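Long-range contacts in phosphatidylinositide phosphatase SAC2 (Homo sapiens, PDB 4XUU), which removes the 4-phosphate from phosphatidylinositol 4-phosphate, probably in endocytic recycling, and is represented here by its hSac2 domain, which has a pleckstrin-homology-like fold: residues Cys100-Tyr105 / Phe114-Ala119; Ile84-Glu89 / Thr131-Ala136; Leu51-Ser56 / Leu76-Leu81; Arg45-Leu50 / Val60-Asp65; Val70-Arg75 / Lys163-Ile168. All blocks are in the same frame, centred on the assembly; numbering follows the deposited sequence.

Contact 1: residues Cys100-Tyr105 / Phe114-Ala119; sequences CMRLHY and FHTLRA
The Arg102 guanidinium has the Phe114 ring over one face, CE1 of that ring lying 3.4 Å above the guanidinium plane, and Thr116 at its edge. The two flat groups are tilted by 35°, and Arg102 CD sits over the Phe114 ring face, 4.0 Å from the centroid. These residues belong to the antiparallel hairpin of strands 99-107 and 110-119 in the pleckstrin-homology-like sheet. The His104 ring has Phe114 CB over one face, while its NE2 bonds to Glu85. The rings of Tyr105 and of His115, whose side chain is on the face opposite Phe114, are nearly parallel (16°) but slid apart, so they hardly overlap.

The chain of Arg102 leaves with CG anti to the backbone N (chi1 -171°) and bends at chi3, which brings NE round to Thr116 OG1 at 2.9 Å, close to the guanidinium plane. Asp36 adds a salt bridge to Arg102 NH2 and a hydrogen bond to Thr116 OG1, so a carboxylate also holds the pair. In the backbone, Met101 (selenomethionine) pairs with Leu117 and Leu103 with His115, each through two bonds. At the far end Cys100 SG, disulfide-bonded to Cys35, lies 3.8 Å from Arg118 CB.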
# COMPACT_ATOMS: atom_id res chain seq x y z
N CYS A 100 2.24 5.85 -13.85
CA CYS A 100 3.66 6.05 -14.13
C CYS A 100 4.40 6.61 -12.92
O CYS A 100 3.80 7.23 -12.03
CB CYS A 100 3.86 6.93 -15.37
SG CYS A 100 3.27 6.12 -16.88
N MSE A 101 5.70 6.37 -12.90
CA MSE A 101 6.58 6.79 -11.82
C MSE A 101 7.55 7.84 -12.35
O MSE A 101 8.27 7.60 -13.32
CB MSE A 101 7.35 5.58 -11.30
CG MSE A 101 8.18 5.87 -10.08
SE MSE A 101 9.30 4.34 -9.67
CE MSE A 101 10.30 5.08 -8.21
N ARG A 102 7.56 8.99 -11.69
CA ARG A 102 8.39 10.10 -12.11
C ARG A 102 9.50 10.38 -11.10
O ARG A 102 9.24 10.70 -9.94
CB ARG A 102 7.51 11.33 -12.32
CG ARG A 102 8.19 12.51 -12.96
CD ARG A 102 7.17 13.44 -13.56
NE ARG A 102 6.80 13.04 -14.91
CZ ARG A 102 5.85 13.63 -15.64
NH1 ARG A 102 5.15 14.65 -15.15
NH2 ARG A 102 5.59 13.18 -16.86
N LEU A 103 10.74 10.25 -11.56
CA LEU A 103 11.93 10.45 -10.73
C LEU A 103 12.55 11.81 -11.04
O LEU A 103 13.18 11.98 -12.09
CB LEU A 103 12.96 9.35 -10.99
CG LEU A 103 12.54 7.87 -10.96
CD1 LEU A 103 13.67 6.98 -11.43
CD2 LEU A 103 12.09 7.45 -9.58
N HIS A 104 12.37 12.76 -10.14
CA HIS A 104 12.91 14.11 -10.31
C HIS A 104 14.34 14.17 -9.79
O HIS A 104 14.59 13.88 -8.62
CB HIS A 104 12.04 15.14 -9.58
CG HIS A 104 10.63 15.22 -10.08
ND1 HIS A 104 10.19 16.21 -10.93
CD2 HIS A 104 9.56 14.42 -9.85
CE1 HIS A 104 8.91 16.03 -11.20
NE2 HIS A 104 8.50 14.95 -10.56
N TYR A 105 15.27 14.56 -10.65
CA TYR A 105 16.67 14.65 -10.25
C TYR A 105 17.29 16.02 -10.52
O TYR A 105 16.87 16.75 -11.43
CB TYR A 105 17.50 13.52 -10.87
CG TYR A 105 17.73 13.59 -12.37
CD1 TYR A 105 16.83 13.02 -13.27
CD2 TYR A 105 18.87 14.22 -12.89
CE1 TYR A 105 17.04 13.07 -14.64
CE2 TYR A 105 19.10 14.28 -14.26
CZ TYR A 105 18.18 13.70 -15.13
OH TYR A 105 18.40 13.76 -16.49
N PHE A 114 13.57 14.95 -15.18
CA PHE A 114 12.88 13.76 -14.67
C PHE A 114 12.73 12.62 -15.66
O PHE A 114 12.62 12.82 -16.87
CB PHE A 114 11.51 14.12 -14.04
CG PHE A 114 10.61 14.94 -14.93
CD1 PHE A 114 9.81 14.33 -15.89
CD2 PHE A 114 10.53 16.32 -14.77
CE1 PHE A 114 8.95 15.09 -16.70
CE2 PHE A 114 9.68 17.09 -15.57
CZ PHE A 114 8.89 16.47 -16.53
N HIS A 115 12.75 11.41 -15.11
CA HIS A 115 12.47 10.19 -15.87
C HIS A 115 11.06 9.75 -15.53
O HIS A 115 10.68 9.72 -14.36
CB HIS A 115 13.45 9.09 -15.48
CG HIS A 115 14.88 9.44 -15.72
ND1 HIS A 115 15.41 9.54 -16.99
CD2 HIS A 115 15.89 9.71 -14.86
CE1 HIS A 115 16.69 9.85 -16.90
NE2 HIS A 115 17.01 9.96 -15.62
N THR A 116 10.29 9.41 -16.55
CA THR A 116 8.93 8.93 -16.33
C THR A 116 8.81 7.50 -16.84
O THR A 116 8.87 7.25 -18.05
CB THR A 116 7.88 9.85 -16.98
OG1 THR A 116 8.19 11.21 -16.66
CG2 THR A 116 6.49 9.51 -16.47
N LEU A 117 8.64 6.57 -15.90
CA LEU A 117 8.74 5.15 -16.19
C LEU A 117 7.50 4.39 -15.78
O LEU A 117 6.77 4.82 -14.88
CB LEU A 117 9.98 4.57 -15.50
CG LEU A 117 11.29 5.35 -15.67
CD1 LEU A 117 12.37 4.87 -14.71
CD2 LEU A 117 11.78 5.32 -17.12
N ARG A 118 7.25 3.27 -16.44
CA ARG A 118 6.17 2.37 -16.04
C ARG A 118 6.60 0.92 -16.18
O ARG A 118 7.64 0.63 -16.78
CB ARG A 118 4.88 2.64 -16.83
CG ARG A 118 4.92 2.28 -18.31
CD ARG A 118 3.52 2.12 -18.86
NE ARG A 118 3.50 2.00 -20.32
CZ ARG A 118 3.29 0.86 -20.98
NH1 ARG A 118 3.06 -0.27 -20.33
NH2 ARG A 118 3.30 0.87 -22.31
N ALA A 119 5.81 0.03 -15.61
CA ALA A 119 6.14 -1.39 -15.61
C ALA A 119 5.55 -2.10 -16.81
O ALA A 119 4.44 -1.79 -17.25
CB ALA A 119 5.68 -2.03 -14.31

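Contact 2: residues Ile84-Glu89 / Thr131-Ala136; sequences IEIGPE and TLQCIA
Ile86 pushes the end of its side chain into a shallow hollow on helix 129-145, bounded by Leu132, Gln133 and Ala136. Its CD1 is the bump: it lies 3.6 Å from Leu132 O and also touches Gln133 OE1 and Ala136 CB. With chi2 at 173° the branch through CG1 is extended, carrying CD1 far enough from the strand to reach the helix. Ala136, being small, leaves room for a second isoleucine, and Ile84 CD1 rests 3.8 Å from its CB. This packing is consistent with the C-terminal helix of a pleckstrin-homology fold, which closes one end of its curved sheet. The local axes of strand and helix pass 9.7 Å apart and run nearly antiparallel, at 176°. The wall of the hollow at Gln133 is made by a side chain bent at chi2 (64°), its NE2 bonded to Glu137. Met101 of the neighbouring strand fills the place beside Ile84 and Ala136. Cys134 points away from the strand and forms a disulfide with Cys134 of the second subunit.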
# COMPACT_ATOMS: atom_id res chain seq x y z
N ILE A 84 9.91 11.46 -5.70
CA ILE A 84 9.23 10.56 -6.61
C ILE A 84 7.73 10.86 -6.64
O ILE A 84 7.10 11.01 -5.59
CB ILE A 84 9.46 9.07 -6.24
CG1 ILE A 84 10.96 8.73 -6.24
CG2 ILE A 84 8.71 8.15 -7.19
CD1 ILE A 84 11.30 7.38 -5.67
N GLU A 85 7.17 10.94 -7.84
CA GLU A 85 5.73 11.10 -8.01
C GLU A 85 5.13 9.87 -8.66
O GLU A 85 5.69 9.35 -9.63
CB GLU A 85 5.42 12.33 -8.86
CG GLU A 85 5.86 13.65 -8.25
CD GLU A 85 5.53 14.82 -9.14
OE1 GLU A 85 5.72 14.71 -10.37
OE2 GLU A 85 5.06 15.85 -8.61
N ILE A 86 4.01 9.39 -8.13
CA ILE A 86 3.31 8.24 -8.71
C ILE A 86 1.83 8.55 -8.96
O ILE A 86 1.06 8.78 -8.02
CB ILE A 86 3.45 6.96 -7.85
CG1 ILE A 86 4.92 6.51 -7.80
CG2 ILE A 86 2.58 5.83 -8.41
CD1 ILE A 86 5.19 5.36 -6.84
N GLY A 87 1.44 8.54 -10.23
CA GLY A 87 0.05 8.79 -10.60
C GLY A 87 -0.27 8.36 -12.01
O GLY A 87 0.59 7.81 -12.71
N PRO A 88 -1.52 8.61 -12.45
CA PRO A 88 -1.95 8.28 -13.81
C PRO A 88 -1.08 8.96 -14.87
O PRO A 88 -0.68 10.11 -14.69
CB PRO A 88 -3.38 8.81 -13.87
CG PRO A 88 -3.83 8.84 -12.46
CD PRO A 88 -2.61 9.22 -11.68
N GLU A 89 -0.81 8.24 -15.95
CA GLU A 89 0.01 8.74 -17.06
C GLU A 89 -0.47 10.08 -17.63
O GLU A 89 -1.67 10.31 -17.75
CB GLU A 89 0.11 7.70 -18.19
CG GLU A 89 -1.22 7.09 -18.62
CD GLU A 89 -1.25 6.68 -20.08
OE1 GLU A 89 -2.31 6.19 -20.53
OE2 GLU A 89 -0.23 6.84 -20.78
N THR A 131 3.76 -2.24 -8.39
CA THR A 131 5.13 -2.48 -8.83
C THR A 131 5.97 -1.20 -8.69
O THR A 131 7.11 -1.25 -8.25
CB THR A 131 5.18 -2.97 -10.30
OG1 THR A 131 4.47 -4.20 -10.42
CG2 THR A 131 6.60 -3.17 -10.78
N LEU A 132 5.38 -0.07 -9.07
CA LEU A 132 6.06 1.21 -9.00
C LEU A 132 6.20 1.72 -7.56
O LEU A 132 7.20 2.34 -7.21
CB LEU A 132 5.35 2.25 -9.88
CG LEU A 132 5.17 1.94 -11.38
CD1 LEU A 132 4.36 3.02 -12.07
CD2 LEU A 132 6.51 1.74 -12.11
N GLN A 133 5.20 1.43 -6.72
CA GLN A 133 5.26 1.79 -5.31
C GLN A 133 6.40 1.03 -4.62
O GLN A 133 7.11 1.59 -3.77
CB GLN A 133 3.92 1.54 -4.61
CG GLN A 133 3.84 2.00 -3.14
CD GLN A 133 3.98 3.51 -2.95
OE1 GLN A 133 3.43 4.31 -3.72
NE2 GLN A 133 4.73 3.91 -1.92
N CYS A 134 6.59 -0.22 -5.02
CA CYS A 134 7.66 -1.07 -4.51
C CYS A 134 9.04 -0.54 -4.86
O CYS A 134 9.91 -0.47 -3.99
CB CYS A 134 7.49 -2.50 -5.02
SG CYS A 134 6.17 -3.37 -4.15
N ILE A 135 9.23 -0.17 -6.12
CA ILE A 135 10.51 0.38 -6.58
C ILE A 135 10.84 1.69 -5.85
O ILE A 135 11.95 1.86 -5.34
CB ILE A 135 10.53 0.57 -8.13
CG1 ILE A 135 10.44 -0.79 -8.84
CG2 ILE A 135 11.79 1.33 -8.57
CD1 ILE A 135 10.11 -0.70 -10.32
N ALA A 136 9.85 2.60 -5.77
CA ALA A 136 9.99 3.87 -5.06
C ALA A 136 10.38 3.66 -3.60
O ALA A 136 11.20 4.39 -3.06
CB ALA A 136 8.71 4.68 -5.16

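Contact 3: residues Leu51-Ser56 / Leu76-Leu81; sequences LLLSNS and LSLENL
Leu78 tucks its isobutyl group beneath the turn at Asn55 and Ser56, where strand 48-54 of the pleckstrin-homology-like sheet gives way to strand 57-63. The two segments are not sheet neighbours, since strand 57-63 runs between their strands, and they meet only beside its start. In the tight part, Leu78 CD2 meets Leu53 CD1 at 4.0 Å, the side chains crossing at about a right angle, and Leu78 CD1 lies 3.7 Å from the carbonyl carbon (C) of Ser56. Thr142 of helix 129-145 touches both leucines. Cutting Leu78 back to an alanine would probably leave Leu53 CD1 without this neighbour and open a gap under the turn. At the border runs one backbone bond, Leu78 N to Ser56 O at 3.1 Å. The looser side holds exposed Glu79 and the Ser56 side chain, its CB directed away from Leu78. An ST turn shapes 51-56, Ser54 OG accepting from Ser56 N, and Glu24 also bonds that hydroxyl. In 76-81, Glu79 N makes a weak 3.5 Å bond to Ser77 OG.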
# COMPACT_ATOMS: atom_id res chain seq x y z
N LEU A 51 16.66 0.16 -14.94
CA LEU A 51 16.92 0.93 -13.73
C LEU A 51 17.68 0.07 -12.72
O LEU A 51 17.20 -0.99 -12.32
CB LEU A 51 15.62 1.45 -13.11
CG LEU A 51 15.65 2.17 -11.76
CD1 LEU A 51 16.37 3.52 -11.82
CD2 LEU A 51 14.24 2.35 -11.22
N LEU A 52 18.87 0.52 -12.34
CA LEU A 52 19.67 -0.19 -11.35
C LEU A 52 19.84 0.64 -10.09
O LEU A 52 19.94 1.87 -10.15
CB LEU A 52 21.05 -0.56 -11.91
CG LEU A 52 21.15 -1.31 -13.25
CD1 LEU A 52 22.60 -1.40 -13.72
CD2 LEU A 52 20.51 -2.70 -13.20
N LEU A 53 19.88 -0.02 -8.95
CA LEU A 53 20.08 0.68 -7.70
C LEU A 53 21.28 0.12 -6.95
O LEU A 53 21.34 -1.06 -6.62
CB LEU A 53 18.80 0.62 -6.84
CG LEU A 53 18.85 1.22 -5.43
CD1 LEU A 53 19.13 2.74 -5.48
CD2 LEU A 53 17.57 0.91 -4.65
N SER A 54 22.25 1.00 -6.69
CA SER A 54 23.34 0.66 -5.78
C SER A 54 23.11 1.35 -4.43
O SER A 54 22.11 2.04 -4.24
CB SER A 54 24.70 1.05 -6.36
OG SER A 54 25.01 2.40 -6.08
N ASN A 55 24.05 1.16 -3.51
CA ASN A 55 23.97 1.77 -2.19
C ASN A 55 24.11 3.30 -2.22
O ASN A 55 23.75 3.98 -1.26
CB ASN A 55 25.01 1.16 -1.26
CG ASN A 55 26.43 1.53 -1.64
OD1 ASN A 55 27.09 2.31 -0.94
ND2 ASN A 55 26.91 1.00 -2.75
N SER A 56 24.64 3.83 -3.32
CA SER A 56 24.95 5.26 -3.40
C SER A 56 24.45 5.95 -4.67
O SER A 56 24.50 7.17 -4.77
CB SER A 56 26.46 5.45 -3.28
OG SER A 56 27.12 4.96 -4.43
N LEU A 76 23.50 8.36 -11.60
CA LEU A 76 22.99 9.49 -10.85
C LEU A 76 23.12 9.21 -9.37
O LEU A 76 22.60 8.20 -8.87
CB LEU A 76 21.52 9.75 -11.23
CG LEU A 76 21.23 10.14 -12.69
CD1 LEU A 76 19.85 9.69 -13.14
CD2 LEU A 76 21.42 11.64 -12.90
N SER A 77 23.83 10.09 -8.67
CA SER A 77 23.99 9.97 -7.23
C SER A 77 22.62 10.07 -6.57
O SER A 77 21.75 10.80 -7.05
CB SER A 77 24.91 11.08 -6.71
OG SER A 77 25.05 10.98 -5.30
N LEU A 78 22.44 9.33 -5.48
CA LEU A 78 21.18 9.35 -4.75
C LEU A 78 20.92 10.69 -4.05
O LEU A 78 19.77 11.06 -3.82
CB LEU A 78 21.08 8.18 -3.77
CG LEU A 78 20.77 6.80 -4.36
CD1 LEU A 78 21.03 5.71 -3.33
CD2 LEU A 78 19.35 6.70 -4.89
N GLU A 79 21.99 11.43 -3.74
CA GLU A 79 21.87 12.77 -3.18
C GLU A 79 21.04 13.69 -4.07
O GLU A 79 20.33 14.57 -3.57
CB GLU A 79 23.24 13.42 -2.96
CG GLU A 79 23.87 13.12 -1.61
CD GLU A 79 24.96 12.06 -1.70
OE1 GLU A 79 24.78 11.08 -2.46
OE2 GLU A 79 25.99 12.22 -1.02
N ASN A 80 21.14 13.48 -5.38
CA ASN A 80 20.50 14.35 -6.37
C ASN A 80 19.07 13.95 -6.74
O ASN A 80 18.38 14.71 -7.43
CB ASN A 80 21.36 14.45 -7.63
CG ASN A 80 22.66 15.18 -7.39
OD1 ASN A 80 23.69 14.84 -7.97
ND2 ASN A 80 22.63 16.20 -6.54
N LEU A 81 18.63 12.78 -6.28
CA LEU A 81 17.25 12.35 -6.46
C LEU A 81 16.35 13.09 -5.48
O LEU A 81 16.34 12.78 -4.29
CB LEU A 81 17.13 10.83 -6.28
CG LEU A 81 15.76 10.17 -6.55
CD1 LEU A 81 15.24 10.50 -7.94
CD2 LEU A 81 15.84 8.68 -6.35

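Contact 4: residues Arg45-Leu50 / Val60-Asp65; sequences RDVDVL and VAYYDD
Val49 and Tyr62 face each other as a non-hydrogen-bonded pair in the antiparallel hairpin of strands 48-54 and 57-63, part of the pleckstrin-homology-like sheet. The backbone bonds come first: Leu50 and Ala61 exchange two, Leu50 N to Ala61 O being 2.8 Å, and Tyr63 N reaches Asp48 O at 2.9 Å. Charge contributes little: Arg45, poorly ordered, keeps its NE 5.1 Å from Asp65 OD2.

The apolar contacts are more extensive. On the sheet face shared by Val49 and Tyr62, Val49 CG2 lies over the Tyr62 ring, 4.0 Å from the centroid. Val47 CG1 comes to the edge of the same ring, and Tyr62 OH is bonded to His115 ND1. Val49 CG1, anti to the backbone N (chi1 176°), turns instead to Val60 CG1 at 3.8 Å. A glycine in place of Val49 would probably leave that Tyr62 face and Val60 CG1 without these methyl partners. Leu50 and Ala61 lie on the other face, where Leu50 also packs on Leu12 of the second subunit. Leu50 CB meets the edge of the Tyr63 ring, 3.9 Å from CE1.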
# COMPACT_ATOMS: atom_id res chain seq x y z
N ARG A 45 5.33 2.23 -30.00
CA ARG A 45 6.43 1.29 -29.76
C ARG A 45 7.13 1.60 -28.43
O ARG A 45 7.53 2.74 -28.18
CB ARG A 45 7.43 1.28 -30.93
CG ARG A 45 7.98 2.64 -31.33
CD ARG A 45 8.52 2.65 -32.76
NE ARG A 45 7.45 2.78 -33.75
CZ ARG A 45 7.65 3.05 -35.04
NH1 ARG A 45 8.88 3.22 -35.52
NH2 ARG A 45 6.62 3.15 -35.87
N ASP A 46 7.25 0.58 -27.59
CA ASP A 46 7.78 0.74 -26.23
C ASP A 46 9.29 0.95 -26.22
O ASP A 46 10.03 0.19 -26.84
CB ASP A 46 7.44 -0.48 -25.37
CG ASP A 46 5.95 -0.67 -25.17
OD1 ASP A 46 5.14 0.06 -25.80
OD2 ASP A 46 5.57 -1.55 -24.38
N VAL A 47 9.73 1.98 -25.51
CA VAL A 47 11.15 2.18 -25.25
C VAL A 47 11.51 1.48 -23.95
O VAL A 47 11.01 1.85 -22.88
CB VAL A 47 11.53 3.68 -25.19
CG1 VAL A 47 13.01 3.86 -24.85
CG2 VAL A 47 11.20 4.38 -26.51
N ASP A 48 12.35 0.45 -24.04
CA ASP A 48 12.84 -0.29 -22.88
C ASP A 48 13.80 0.54 -22.05
O ASP A 48 14.63 1.27 -22.58
CB ASP A 48 13.52 -1.59 -23.30
CG ASP A 48 12.54 -2.68 -23.70
OD1 ASP A 48 11.32 -2.51 -23.50
OD2 ASP A 48 13.00 -3.72 -24.21
N VAL A 49 13.66 0.42 -20.73
CA VAL A 49 14.50 1.14 -19.77
C VAL A 49 15.01 0.19 -18.69
O VAL A 49 14.24 -0.61 -18.14
CB VAL A 49 13.74 2.32 -19.10
CG1 VAL A 49 14.61 2.98 -18.05
CG2 VAL A 49 13.29 3.34 -20.14
N LEU A 50 16.31 0.29 -18.39
CA LEU A 50 16.88 -0.45 -17.28
C LEU A 50 17.18 0.50 -16.12
O LEU A 50 17.85 1.52 -16.29
CB LEU A 50 18.13 -1.22 -17.71
CG LEU A 50 18.83 -2.06 -16.62
CD1 LEU A 50 18.02 -3.31 -16.24
CD2 LEU A 50 20.23 -2.45 -17.04
N VAL A 60 20.15 4.72 -14.98
CA VAL A 60 19.06 4.67 -15.95
C VAL A 60 19.62 4.51 -17.36
O VAL A 60 20.40 5.34 -17.83
CB VAL A 60 18.15 5.92 -15.87
CG1 VAL A 60 16.92 5.72 -16.74
CG2 VAL A 60 17.73 6.21 -14.43
N ALA A 61 19.20 3.43 -18.02
CA ALA A 61 19.64 3.13 -19.37
C ALA A 61 18.45 2.97 -20.31
O ALA A 61 17.59 2.11 -20.08
CB ALA A 61 20.51 1.88 -19.39
N TYR A 62 18.39 3.80 -21.35
CA TYR A 62 17.37 3.68 -22.38
C TYR A 62 17.89 2.83 -23.54
O TYR A 62 19.03 2.99 -23.97
CB TYR A 62 16.93 5.06 -22.89
CG TYR A 62 16.11 5.87 -21.91
CD1 TYR A 62 16.71 6.47 -20.80
CD2 TYR A 62 14.74 6.06 -22.10
CE1 TYR A 62 15.97 7.23 -19.90
CE2 TYR A 62 13.98 6.81 -21.20
CZ TYR A 62 14.61 7.39 -20.10
OH TYR A 62 13.89 8.14 -19.20
N TYR A 63 17.05 1.92 -24.04
CA TYR A 63 17.43 1.04 -25.14
C TYR A 63 16.84 1.51 -26.47
O TYR A 63 15.73 2.05 -26.51
CB TYR A 63 16.99 -0.39 -24.87
CG TYR A 63 17.85 -1.13 -23.87
CD1 TYR A 63 17.62 -1.02 -22.50
CD2 TYR A 63 18.90 -1.94 -24.30
CE1 TYR A 63 18.42 -1.69 -21.58
CE2 TYR A 63 19.70 -2.62 -23.39
CZ TYR A 63 19.45 -2.49 -22.03
OH TYR A 63 20.24 -3.16 -21.13
N ASP A 64 17.59 1.31 -27.55
CA ASP A 64 17.07 1.58 -28.89
C ASP A 64 16.01 0.54 -29.24
O ASP A 64 16.19 -0.66 -29.00
CB ASP A 64 18.18 1.58 -29.93
CG ASP A 64 17.68 1.94 -31.32
OD1 ASP A 64 17.04 3.01 -31.46
OD2 ASP A 64 17.92 1.16 -32.26
N ASP A 65 14.89 0.93 -29.82
CA ASP A 65 13.91 -0.10 -30.18
C ASP A 65 14.40 -1.10 -31.24
O ASP A 65 14.14 -2.29 -31.14
CB ASP A 65 12.63 0.54 -30.62
CG ASP A 65 12.86 1.67 -31.53
OD1 ASP A 65 13.92 1.66 -32.18
OD2 ASP A 65 12.01 2.57 -31.58

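Contact 5: residues Val70-Arg75 / Lys163-Ile168; sequences VNQYQR and KPHEDI
Gln74 and Ile168 form a single backbone bridge, their CA atoms 4.6 Å apart, although the touching parts of the two segments run 54° from each other. Two bonds straddle Gln74: Ile168 N to Tyr73 O at 3.2 Å, and Arg75 N to Ile168 O at 2.7 Å.

Side chains extend this pairing on the approach to Ile168. Asp167 OD1 takes the next amide, Tyr73 N, at 2.8 Å; the bond is almost straight (174°) and meets the oxygen nearly along its C-O axis. Gln74, extended beyond CG, delivers NE2 to Glu166 O at 2.7 Å, with the oxygen close to the amide plane; the same NE2 also bonds Tyr105 OH. Ile168 CG2 lies 3.5 Å from Gln74 CG, the two chains crossing at a slant. Further back, the Gln72 side chain meets His165 at about a right angle, its OE1 directed to His165 CB. The His165 ring itself stacks on His115, and its ND1 is hydrogen-bonded to Tyr105 OH.

Strand 70-77 is outermost in this chain's sheet, with a classic beta bulge where Asn71 and Gln72 face Tyr62. The C-terminal tail therefore joins the pleckstrin-homology-like sheet by edge-strand pairing, through a single bridge along the outer edge of strand 70-77.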
# COMPACT_ATOMS: atom_id res chain seq x y z
N VAL A 70 21.97 0.22 -25.67
CA VAL A 70 21.77 1.56 -25.19
C VAL A 70 21.80 2.74 -26.13
O VAL A 70 22.49 2.78 -27.10
CB VAL A 70 22.76 1.82 -24.16
CG1 VAL A 70 22.42 3.10 -23.51
CG2 VAL A 70 22.70 0.69 -23.18
N ASN A 71 20.96 3.70 -25.82
CA ASN A 71 20.82 4.90 -26.56
C ASN A 71 21.24 6.01 -25.63
O ASN A 71 21.63 7.07 -26.05
CB ASN A 71 19.34 5.04 -26.79
CG ASN A 71 19.02 5.69 -28.07
OD1 ASN A 71 18.34 6.69 -28.11
ND2 ASN A 71 19.49 5.11 -29.14
N GLN A 72 21.10 5.75 -24.35
CA GLN A 72 21.42 6.74 -23.34
C GLN A 72 21.79 6.06 -22.06
O GLN A 72 21.25 5.06 -21.74
CB GLN A 72 20.21 7.60 -23.13
CG GLN A 72 20.41 8.70 -22.21
CD GLN A 72 19.18 9.51 -22.07
OE1 GLN A 72 18.79 9.88 -20.99
NE2 GLN A 72 18.55 9.78 -23.16
N TYR A 73 22.69 6.63 -21.30
CA TYR A 73 23.13 6.05 -20.03
C TYR A 73 23.47 7.13 -19.02
O TYR A 73 24.16 8.09 -19.33
CB TYR A 73 24.34 5.14 -20.27
CG TYR A 73 24.97 4.59 -19.01
CD1 TYR A 73 25.96 5.32 -18.33
CD2 TYR A 73 24.61 3.35 -18.50
CE1 TYR A 73 26.55 4.83 -17.18
CE2 TYR A 73 25.20 2.84 -17.34
CZ TYR A 73 26.17 3.59 -16.69
OH TYR A 73 26.76 3.10 -15.55
N GLN A 74 22.97 6.96 -17.79
CA GLN A 74 23.20 7.93 -16.73
C GLN A 74 23.45 7.23 -15.40
O GLN A 74 22.66 6.40 -14.97
CB GLN A 74 21.98 8.85 -16.57
CG GLN A 74 21.76 9.87 -17.68
CD GLN A 74 20.57 10.78 -17.40
OE1 GLN A 74 19.53 10.32 -16.96
NE2 GLN A 74 20.73 12.07 -17.65
N ARG A 75 24.57 7.57 -14.76
CA ARG A 75 24.73 7.26 -13.34
C ARG A 75 24.36 8.52 -12.59
O ARG A 75 24.83 9.61 -12.91
CB ARG A 75 26.16 6.85 -13.00
CG ARG A 75 26.35 6.51 -11.52
CD ARG A 75 27.81 6.32 -11.16
NE ARG A 75 28.01 6.17 -9.72
CZ ARG A 75 28.13 7.18 -8.86
NH1 ARG A 75 28.06 8.44 -9.28
NH2 ARG A 75 28.30 6.93 -7.58
N LYS A 163 13.44 18.49 -19.12
CA LYS A 163 14.61 19.05 -19.79
C LYS A 163 15.40 17.90 -20.42
O LYS A 163 15.42 16.80 -19.86
CB LYS A 163 15.50 19.80 -18.80
CG LYS A 163 14.93 21.10 -18.27
CD LYS A 163 15.99 21.85 -17.46
CE LYS A 163 15.50 23.23 -17.04
NZ LYS A 163 14.50 23.16 -15.94
N PRO A 164 16.03 18.13 -21.59
CA PRO A 164 16.76 17.04 -22.25
C PRO A 164 17.78 16.38 -21.33
O PRO A 164 18.55 17.07 -20.65
CB PRO A 164 17.46 17.75 -23.43
CG PRO A 164 17.34 19.21 -23.15
CD PRO A 164 16.09 19.38 -22.37
N HIS A 165 17.77 15.05 -21.30
CA HIS A 165 18.73 14.29 -20.51
C HIS A 165 20.08 14.25 -21.20
O HIS A 165 20.17 14.17 -22.42
CB HIS A 165 18.26 12.85 -20.28
CG HIS A 165 16.89 12.74 -19.70
ND1 HIS A 165 16.60 13.07 -18.40
CD2 HIS A 165 15.73 12.30 -20.24
CE1 HIS A 165 15.31 12.85 -18.16
NE2 HIS A 165 14.76 12.38 -19.27
N GLU A 166 21.14 14.30 -20.40
CA GLU A 166 22.49 14.18 -20.92
C GLU A 166 23.16 12.95 -20.32
O GLU A 166 22.87 12.58 -19.18
CB GLU A 166 23.30 15.44 -20.63
CG GLU A 166 22.97 16.59 -21.57
CD GLU A 166 23.54 17.92 -21.11
OE1 GLU A 166 23.03 18.47 -20.11
OE2 GLU A 166 24.49 18.41 -21.75
N ASP A 167 24.04 12.32 -21.08
CA ASP A 167 24.78 11.15 -20.60
C ASP A 167 25.71 11.55 -19.46
O ASP A 167 26.37 12.59 -19.53
CB ASP A 167 25.56 10.49 -21.74
CG ASP A 167 24.66 9.76 -22.73
OD1 ASP A 167 23.71 9.08 -22.29
OD2 ASP A 167 24.90 9.87 -23.95
N ILE A 168 25.72 10.74 -18.41
CA ILE A 168 26.56 11.01 -17.24
C ILE A 168 27.15 9.74 -16.63
O ILE A 168 26.44 8.78 -16.35
CB ILE A 168 25.83 11.90 -16.18
CG1 ILE A 168 26.49 11.81 -14.81
CG2 ILE A 168 24.37 11.56 -16.07
CD1 ILE A 168 25.96 12.80 -13.79

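In the fold
All five contacts belong to one pleckstrin-homology-like domain, and contact 1 touches each of the others. With contact 2, its centre 8 Å away, it shares the sheet-to-helix core, where Met101 CE lies 3.6 Å from Ile84 CD1. With contact 4 it is joined through His115 ND1 and Tyr62 OH, 3.0 Å apart, and with contact 5 through Tyr105 OH and His165 ND1 at 2.7 Å. Contacts 4 and 5 adjoin through neighbouring strands, while contact 3 lies about 19 Å from contact 4, centre to centre, at the other end of strand 48-54. Contacts 2 and 5, centres about 21 Å apart, do not touch, yet both, like contact 4, reach the second subunit, consistent with the domain's role in dimerisation.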